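Local structure of probable endonuclease 4 (Thermotoga maritima, 4HNO) at residues R235-A247 against E273-I287. The protein probably cleaves phosphodiester bonds at apurinic or apyrimidinic sites in DNA during repair, leaving a 3'-hydroxyl and a 5'-terminal sugar phosphate. Residues are numbered along the deposited sequence; the frame is centred on the assembly and turned at random. Where two conformers were deposited one is given.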
# COMPACT_ATOMS: atom_id res chain seq x y z
N ARG A 235 5.49 -10.81 -11.38
CA ARG A 235 6.49 -9.88 -11.88
C ARG A 235 5.95 -9.03 -13.02
O ARG A 235 5.17 -9.50 -13.84
CB ARG A 235 7.71 -10.68 -12.35
CG ARG A 235 8.24 -11.56 -11.22
CD ARG A 235 9.64 -12.01 -11.34
NE ARG A 235 10.54 -10.89 -11.54
CZ ARG A 235 11.79 -11.05 -11.90
NH1 ARG A 235 12.28 -12.27 -12.07
NH2 ARG A 235 12.55 -10.00 -12.10
N ILE A 236 6.38 -7.77 -13.06
CA ILE A 236 5.87 -6.84 -14.06
C ILE A 236 6.11 -7.37 -15.45
O ILE A 236 7.25 -7.65 -15.84
CB ILE A 236 6.55 -5.46 -13.92
CG1 ILE A 236 6.34 -4.86 -12.51
CG2 ILE A 236 6.06 -4.51 -15.00
CD1 ILE A 236 4.92 -4.73 -12.11
N GLY A 237 5.03 -7.48 -16.22
CA GLY A 237 5.13 -7.94 -17.60
C GLY A 237 4.99 -9.44 -17.77
O GLY A 237 4.88 -9.91 -18.90
N SER A 238 4.98 -10.18 -16.68
CA SER A 238 4.91 -11.63 -16.75
C SER A 238 3.53 -12.19 -16.49
O SER A 238 3.35 -13.41 -16.53
CB SER A 238 5.91 -12.26 -15.80
OG SER A 238 7.21 -12.00 -16.27
N GLY A 239 2.56 -11.33 -16.22
CA GLY A 239 1.23 -11.79 -15.88
C GLY A 239 0.16 -11.29 -16.82
O GLY A 239 0.41 -10.89 -17.95
N PHE A 240 -1.08 -11.33 -16.34
CA PHE A 240 -2.23 -11.02 -17.17
C PHE A 240 -2.48 -9.53 -17.38
O PHE A 240 -3.28 -9.17 -18.26
CB PHE A 240 -3.48 -11.75 -16.69
CG PHE A 240 -3.47 -13.22 -17.03
CD1 PHE A 240 -3.04 -14.16 -16.11
CD2 PHE A 240 -3.90 -13.65 -18.26
CE1 PHE A 240 -3.05 -15.51 -16.40
CE2 PHE A 240 -3.90 -15.00 -18.57
CZ PHE A 240 -3.48 -15.93 -17.64
N ILE A 241 -1.82 -8.67 -16.61
CA ILE A 241 -1.83 -7.25 -16.96
C ILE A 241 -0.84 -7.04 -18.11
O ILE A 241 -1.21 -6.52 -19.17
CB ILE A 241 -1.55 -6.36 -15.73
CG1 ILE A 241 -2.65 -6.58 -14.69
CG2 ILE A 241 -1.46 -4.91 -16.17
CD1 ILE A 241 -2.41 -5.90 -13.36
N GLY A 242 0.39 -7.50 -17.92
CA GLY A 242 1.33 -7.62 -19.00
C GLY A 242 1.98 -6.31 -19.40
O GLY A 242 1.67 -5.24 -18.89
N GLU A 243 2.91 -6.40 -20.34
CA GLU A 243 3.58 -5.21 -20.81
C GLU A 243 2.59 -4.25 -21.46
O GLU A 243 2.65 -3.06 -21.23
CB GLU A 243 4.72 -5.54 -21.77
CG GLU A 243 5.86 -6.34 -21.16
CD GLU A 243 7.06 -6.44 -22.07
OE1 GLU A 243 6.97 -5.98 -23.24
OE2 GLU A 243 8.11 -6.96 -21.63
N GLU A 244 1.67 -4.79 -22.26
CA GLU A 244 0.72 -3.94 -22.95
C GLU A 244 -0.23 -3.26 -21.97
O GLU A 244 -0.59 -2.10 -22.15
CB GLU A 244 -0.05 -4.73 -24.01
CG GLU A 244 0.85 -5.33 -25.09
CD GLU A 244 0.13 -5.73 -26.36
OE1 GLU A 244 -1.12 -5.65 -26.41
OE2 GLU A 244 0.82 -6.11 -27.32
N GLY A 245 -0.67 -3.99 -20.96
CA GLY A 245 -1.57 -3.42 -19.98
C GLY A 245 -0.92 -2.35 -19.14
O GLY A 245 -1.49 -1.28 -18.90
N PHE A 246 0.30 -2.63 -18.67
CA PHE A 246 1.00 -1.62 -17.91
C PHE A 246 1.32 -0.39 -18.76
O PHE A 246 1.27 0.72 -18.26
CB PHE A 246 2.24 -2.18 -17.22
CG PHE A 246 1.93 -2.90 -15.94
CD1 PHE A 246 2.17 -4.24 -15.80
CD2 PHE A 246 1.36 -2.23 -14.88
CE1 PHE A 246 1.86 -4.92 -14.63
CE2 PHE A 246 1.03 -2.90 -13.71
CZ PHE A 246 1.28 -4.24 -13.59
N ALA A 247 1.59 -0.58 -20.05
CA ALA A 247 1.83 0.59 -20.90
C ALA A 247 0.62 1.51 -20.92
O ALA A 247 0.77 2.71 -20.89
CB ALA A 247 2.19 0.14 -22.30
N GLU A 273 15.20 -5.73 -11.35
CA GLU A 273 14.83 -6.13 -12.69
C GLU A 273 13.46 -5.58 -13.07
O GLU A 273 13.26 -5.15 -14.21
CB GLU A 273 14.86 -7.66 -12.83
CG GLU A 273 16.24 -8.26 -12.83
CD GLU A 273 16.22 -9.78 -12.84
OE1 GLU A 273 15.11 -10.37 -12.87
OE2 GLU A 273 17.31 -10.39 -12.83
N ASP A 274 12.52 -5.61 -12.13
CA ASP A 274 11.19 -5.10 -12.41
C ASP A 274 11.21 -3.59 -12.66
O ASP A 274 10.47 -3.10 -13.51
CB ASP A 274 10.18 -5.48 -11.31
CG ASP A 274 9.63 -6.92 -11.47
OD1 ASP A 274 10.28 -7.72 -12.20
OD2 ASP A 274 8.56 -7.24 -10.86
N ILE A 275 12.05 -2.85 -11.93
CA ILE A 275 12.15 -1.42 -12.17
C ILE A 275 12.71 -1.18 -13.58
O ILE A 275 12.20 -0.35 -14.32
CB ILE A 275 13.02 -0.73 -11.09
CG1 ILE A 275 12.26 -0.75 -9.76
CG2 ILE A 275 13.34 0.69 -11.49
CD1 ILE A 275 13.01 -0.13 -8.60
N LYS A 276 13.73 -1.93 -13.97
CA LYS A 276 14.24 -1.83 -15.33
C LYS A 276 13.14 -2.14 -16.34
O LYS A 276 13.05 -1.48 -17.36
CB LYS A 276 15.42 -2.77 -15.52
CG LYS A 276 16.70 -2.26 -14.88
CD LYS A 276 17.86 -3.23 -15.11
CE LYS A 276 19.10 -2.79 -14.35
NZ LYS A 276 18.92 -2.88 -12.87
N LYS A 277 12.33 -3.16 -16.06
CA LYS A 277 11.22 -3.52 -16.96
C LYS A 277 10.22 -2.37 -17.10
O LYS A 277 9.73 -2.11 -18.19
CB LYS A 277 10.53 -4.79 -16.45
CG LYS A 277 9.38 -5.28 -17.30
CD LYS A 277 9.84 -5.71 -18.68
CE LYS A 277 8.88 -6.70 -19.30
NZ LYS A 277 9.41 -7.23 -20.58
N VAL A 278 9.89 -1.71 -15.99
CA VAL A 278 8.99 -0.57 -16.07
C VAL A 278 9.53 0.49 -17.03
O VAL A 278 8.80 0.99 -17.89
CB VAL A 278 8.74 0.03 -14.67
CG1 VAL A 278 8.04 1.37 -14.77
CG2 VAL A 278 7.93 -0.96 -13.84
N PHE A 279 10.80 0.83 -16.90
CA PHE A 279 11.37 1.80 -17.80
C PHE A 279 11.48 1.29 -19.23
O PHE A 279 11.32 2.07 -20.18
CB PHE A 279 12.69 2.34 -17.24
CG PHE A 279 12.49 3.22 -16.05
CD1 PHE A 279 12.88 2.82 -14.79
CD2 PHE A 279 11.83 4.43 -16.18
CE1 PHE A 279 12.66 3.63 -13.68
CE2 PHE A 279 11.61 5.24 -15.08
CZ PHE A 279 12.02 4.83 -13.83
N GLU A 280 11.71 -0.01 -19.40
CA GLU A 280 11.71 -0.61 -20.75
C GLU A 280 10.33 -0.45 -21.38
O GLU A 280 10.23 -0.16 -22.57
CB GLU A 280 12.01 -2.11 -20.72
CG GLU A 280 13.39 -2.56 -20.32
CD GLU A 280 13.48 -4.07 -20.21
OE1 GLU A 280 12.97 -4.75 -21.14
OE2 GLU A 280 14.01 -4.59 -19.21
N ILE A 281 9.28 -0.71 -20.61
CA ILE A 281 7.93 -0.57 -21.13
C ILE A 281 7.66 0.88 -21.54
O ILE A 281 7.15 1.13 -22.63
CB ILE A 281 6.89 -1.05 -20.09
CG1 ILE A 281 6.98 -2.57 -19.91
CG2 ILE A 281 5.48 -0.62 -20.47
CD1 ILE A 281 6.24 -3.09 -18.70
N ILE A 282 8.00 1.82 -20.67
CA ILE A 282 7.83 3.23 -21.00
C ILE A 282 8.55 3.61 -22.31
O ILE A 282 8.00 4.33 -23.14
CB ILE A 282 8.32 4.11 -19.81
CG1 ILE A 282 7.35 3.95 -18.63
CG2 ILE A 282 8.46 5.57 -20.22
CD1 ILE A 282 7.86 4.56 -17.32
N GLU A 283 9.76 3.09 -22.48
CA GLU A 283 10.55 3.37 -23.68
C GLU A 283 9.96 2.69 -24.93
O GLU A 283 9.74 3.34 -25.95
CB GLU A 283 12.00 2.95 -23.47
CG GLU A 283 12.91 3.21 -24.66
CD GLU A 283 14.35 3.44 -24.26
OE1 GLU A 283 14.72 3.07 -23.13
OE2 GLU A 283 15.11 3.99 -25.08
N LYS A 284 9.71 1.39 -24.82
CA LYS A 284 9.23 0.58 -25.94
C LYS A 284 7.89 1.06 -26.49
O LYS A 284 7.67 1.04 -27.71
CB LYS A 284 9.10 -0.89 -25.51
CG LYS A 284 8.37 -1.76 -26.52
CD LYS A 284 8.43 -3.23 -26.14
CE LYS A 284 7.54 -4.06 -27.05
NZ LYS A 284 7.63 -5.51 -26.74
N PHE A 285 6.99 1.47 -25.60
CA PHE A 285 5.65 1.89 -25.99
C PHE A 285 5.54 3.39 -26.21
O PHE A 285 4.46 3.90 -26.51
CB PHE A 285 4.62 1.38 -24.98
CG PHE A 285 4.39 -0.10 -25.05
CD1 PHE A 285 5.18 -0.97 -24.32
CD2 PHE A 285 3.40 -0.62 -25.86
CE1 PHE A 285 4.98 -2.33 -24.40
CE2 PHE A 285 3.19 -1.97 -25.94
CZ PHE A 285 3.99 -2.83 -25.21
N GLY A 286 6.66 4.10 -26.09
CA GLY A 286 6.72 5.52 -26.41
C GLY A 286 5.85 6.36 -25.49
O GLY A 286 5.20 7.31 -25.92
N ILE A 287 5.83 6.01 -24.22
CA ILE A 287 4.98 6.69 -23.26
C ILE A 287 5.59 8.02 -22.83
O ILE A 287 6.75 8.09 -22.43
CB ILE A 287 4.73 5.81 -22.03
CG1 ILE A 287 3.97 4.56 -22.45
CG2 ILE A 287 3.95 6.58 -20.97
CD1 ILE A 287 3.90 3.52 -21.37
O HOH W 1 14.65 -13.27 -12.07
O HOH W 2 9.90 -7.96 -14.74
O HOH W 3 7.71 -9.46 -20.19
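I236 and A247 mark the two places where the backbone of 235-247 comes nearest to helix 273-284, opposite D274 and I281 respectively. Helix 242-247, which carries A247, crosses the longer helix at -73°, the axes 9.6 Å apart. A type II turn from R235 to S238 redirects the chain; its positive phi at G237 would jam a side chain against the preceding carbonyl.

D274 suits its place because its short carboxylate serves side chain and backbone together. R235 approaches OD1 side-on, NE and NH2 both 3.2 Å from D274 OD1 and on the same face of the carboxylate. The bend at chi3 (54°) turns the guanidinium so that NH2 also points almost straight at E273 OE1, 2.7 Å away, with the two flat groups nearly coplanar. D274 OD2 accepts the amide of I236 from above the carboxylate plane and a further bond from T264.

In this TIM-barrel fold, the contact joins the loop and helix after strand 233-234 to the C-terminal helix that follows strand 260-262. I236, branched and buried, sets CG2 4.0 Å from I281 CD1 and near V278, while L219 and L262 of the barrel strands also touch it.

A247 is small enough to bring its CB over one face of the F285 ring, a CH-pi contact 3.8 Å from the centroid, and the same methyl meets I281 CG2. I287 lays CD1 against the A247 carbonyl after the Schellman motif at G286 ends the helix. E243 OE1 forms a long salt bridge with the extended K284, 3.6 Å from its NZ; the pairing of E243 with K277 is doubtful, both being modelled in two conformers.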